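Local coordinates for protein membrane-bound lytic murein transglycosylase (Agrobacterium tumefaciens, PDB 2PNW) that probably cleaves the glycan strands of bacterial peptidoglycan as a lytic transglycosylase of the MltA family, at residues 274-279 / 294-299. Residues are numbered along the deposited sequence; the frame is centred on the assembly and turned at random.
With SO4 (sulfate ion), chain B.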
loop_
_atom_site.group_PDB
_atom_site.type_symbol
_atom_site.label_atom_id
_atom_site.label_comp_id
_atom_site.label_asym_id
_atom_site.label_seq_id
_atom_site.Cartn_x
_atom_site.Cartn_y
_atom_site.Cartn_z
ATOM N N ILE A 274 -6.144 -7.678 2.280
ATOM C CA ILE A 274 -7.008 -6.868 1.401
ATOM C C ILE A 274 -6.444 -5.459 1.515
ATOM O O ILE A 274 -6.058 -5.041 2.626
ATOM C CB ILE A 274 -8.479 -6.870 1.935
ATOM C CG1 ILE A 274 -9.047 -8.292 2.045
ATOM C CG2 ILE A 274 -9.390 -5.926 1.105
ATOM C CD1 ILE A 274 -8.927 -9.102 0.775
ATOM N N ALA A 275 -6.379 -4.728 0.405
ATOM C CA ALA A 275 -5.900 -3.350 0.451
ATOM C C ALA A 275 -6.804 -2.418 -0.357
ATOM O O ALA A 275 -8.022 -2.647 -0.437
ATOM C CB ALA A 275 -4.435 -3.257 0.021
ATOM N N ALA A 276 -6.232 -1.362 -0.929
ATOM C CA ALA A 276 -7.072 -0.259 -1.429
ATOM C C ALA A 276 -7.902 -0.647 -2.657
ATOM O O ALA A 276 -8.963 -0.070 -2.895
ATOM C CB ALA A 276 -6.216 1.012 -1.709
ATOM N N ALA A 277 -7.438 -1.630 -3.428
ATOM C CA ALA A 277 -8.213 -2.145 -4.570
ATOM C C ALA A 277 -9.246 -3.210 -4.144
ATOM O O ALA A 277 -9.930 -3.804 -4.984
ATOM C CB ALA A 277 -7.279 -2.683 -5.661
ATOM N N LYS A 278 -9.366 -3.422 -2.831
ATOM C CA LYS A 278 -10.391 -4.267 -2.221
ATOM C C LYS A 278 -10.265 -5.762 -2.520
ATOM O O LYS A 278 -11.221 -6.515 -2.319
ATOM C CB LYS A 278 -11.819 -3.758 -2.567
ATOM C CG LYS A 278 -12.016 -2.268 -2.350
ATOM C CD LYS A 278 -11.721 -1.901 -0.887
ATOM C CE LYS A 278 -12.486 -0.660 -0.431
ATOM N NZ LYS A 278 -12.491 0.394 -1.456
ATOM N N VAL A 279 -9.086 -6.176 -2.984
ATOM C CA VAL A 279 -8.767 -7.589 -3.262
ATOM C C VAL A 279 -7.453 -7.972 -2.549
ATOM O O VAL A 279 -6.662 -7.081 -2.181
ATOM C CB VAL A 279 -8.660 -7.872 -4.776
ATOM C CG1 VAL A 279 -9.998 -7.563 -5.515
ATOM C CG2 VAL A 279 -7.511 -7.114 -5.416
ATOM N N HIS A 294 -3.176 7.091 -11.022
ATOM C CA HIS A 294 -3.441 5.785 -11.642
ATOM C C HIS A 294 -4.759 5.151 -11.254
ATOM O O HIS A 294 -5.316 5.450 -10.188
ATOM C CB HIS A 294 -2.269 4.841 -11.352
ATOM C CG HIS A 294 -1.023 5.227 -12.076
ATOM N ND1 HIS A 294 -0.971 5.329 -13.451
ATOM C CD2 HIS A 294 0.209 5.558 -11.622
ATOM C CE1 HIS A 294 0.248 5.686 -13.813
ATOM N NE2 HIS A 294 0.983 5.832 -12.721
ATOM N N THR A 295 -5.258 4.267 -12.118
ATOM C CA THR A 295 -6.451 3.488 -11.815
ATOM C C THR A 295 -6.013 2.115 -11.312
ATOM O O THR A 295 -5.149 1.493 -11.929
ATOM C CB THR A 295 -7.316 3.313 -13.103
ATOM O OG1 THR A 295 -7.616 4.614 -13.654
ATOM C CG2 THR A 295 -8.621 2.566 -12.789
ATOM N N PHE A 296 -6.589 1.650 -10.197
ATOM C CA PHE A 296 -6.294 0.307 -9.678
ATOM C C PHE A 296 -6.596 -0.806 -10.685
ATOM O O PHE A 296 -7.502 -0.677 -11.521
ATOM C CB PHE A 296 -7.083 0.022 -8.395
ATOM C CG PHE A 296 -6.696 0.903 -7.220
ATOM C CD1 PHE A 296 -5.371 1.237 -6.976
ATOM C CD2 PHE A 296 -7.670 1.364 -6.350
ATOM C CE1 PHE A 296 -5.010 2.050 -5.870
ATOM C CE2 PHE A 296 -7.322 2.180 -5.233
ATOM C CZ PHE A 296 -5.992 2.518 -5.006
ATOM N N GLY A 297 -5.838 -1.893 -10.591
ATOM C CA GLY A 297 -6.112 -3.080 -11.387
ATOM C C GLY A 297 -5.328 -3.164 -12.682
ATOM O O GLY A 297 -5.336 -4.206 -13.315
ATOM N N LEU A 298 -4.699 -2.071 -13.099
ATOM C CA LEU A 298 -3.951 -2.064 -14.357
ATOM C C LEU A 298 -2.591 -2.742 -14.188
ATOM O O LEU A 298 -1.995 -2.641 -13.115
ATOM C CB LEU A 298 -3.751 -0.634 -14.836
ATOM C CG LEU A 298 -5.022 -0.069 -15.454
ATOM C CD1 LEU A 298 -4.894 1.422 -15.549
ATOM C CD2 LEU A 298 -5.206 -0.704 -16.842
ATOM N N PRO A 299 -2.114 -3.449 -15.230
ATOM C CA PRO A 299 -0.784 -4.059 -15.157
ATOM C C PRO A 299 0.327 -3.040 -15.376
ATOM O O PRO A 299 0.197 -2.144 -16.229
ATOM C CB PRO A 299 -0.783 -5.099 -16.317
ATOM C CG PRO A 299 -2.219 -5.121 -16.834
ATOM C CD PRO A 299 -2.781 -3.760 -16.512
HETATM S S SO4 B . -13.203 3.431 -1.171
HETATM O O1 SO4 B . -12.980 3.136 0.250
HETATM O O2 SO4 B . -13.828 2.281 -1.825
HETATM O O3 SO4 B . -14.086 4.596 -1.292
HETATM O O4 SO4 B . -11.920 3.710 -1.832
#
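With CG of F296 set beside its own backbone N and anti to the carbonyl carbon (chi1 -65°), the benzyl group reaches from its loop to the turn carrying A276 and A277. The ring is twisted about CB-CG (chi2 -40°), which lays one face near the peptide between the two alanines: A277 N stands 4.1 Å above the ring plane, shifted toward the rim. A276 approaches the far end of the ring obliquely, its methyl CB 3.6 Å from F296 CZ, while A277 CB packs at the root of the side chain, 3.9 Å from F296 CB. The carbonyl oxygen of A276 lies 3.6 Å from F296 CE2. The two methyl contacts are the apolar part of a small contact, with 136 Å² buried over both sides. Each partner sits on a beta turn. A275 to K278 form a type I turn, closed by the hydrogen bond from K278 N to A275 O (2.9 Å), and T295 to L298 form a type II turn with G297 in its third place, where positive phi suits glycine. K278 bends at chi2 and chi4, and NZ meets a sulfate, probably from the crystallisation liquor, that K43 and R46 also bind; the modelled NZ to O2 distance of 2.3 Å is doubtfully short. Both loops border strand 316-324: A276 N is hydrogen-bonded to the carboxylate of D324 and A277 packs on L323, while G297 and L298 make backbone hydrogen bonds with A322. The turn at 275-278 belongs to the connection between strands 259-263 and 286-288, with K278 against H38 of helix 28-39; the F296 loop, within the 3D domain, follows strand 286-288 and runs into strand 299-304, where P299 pairs with L361 of strand 353-363.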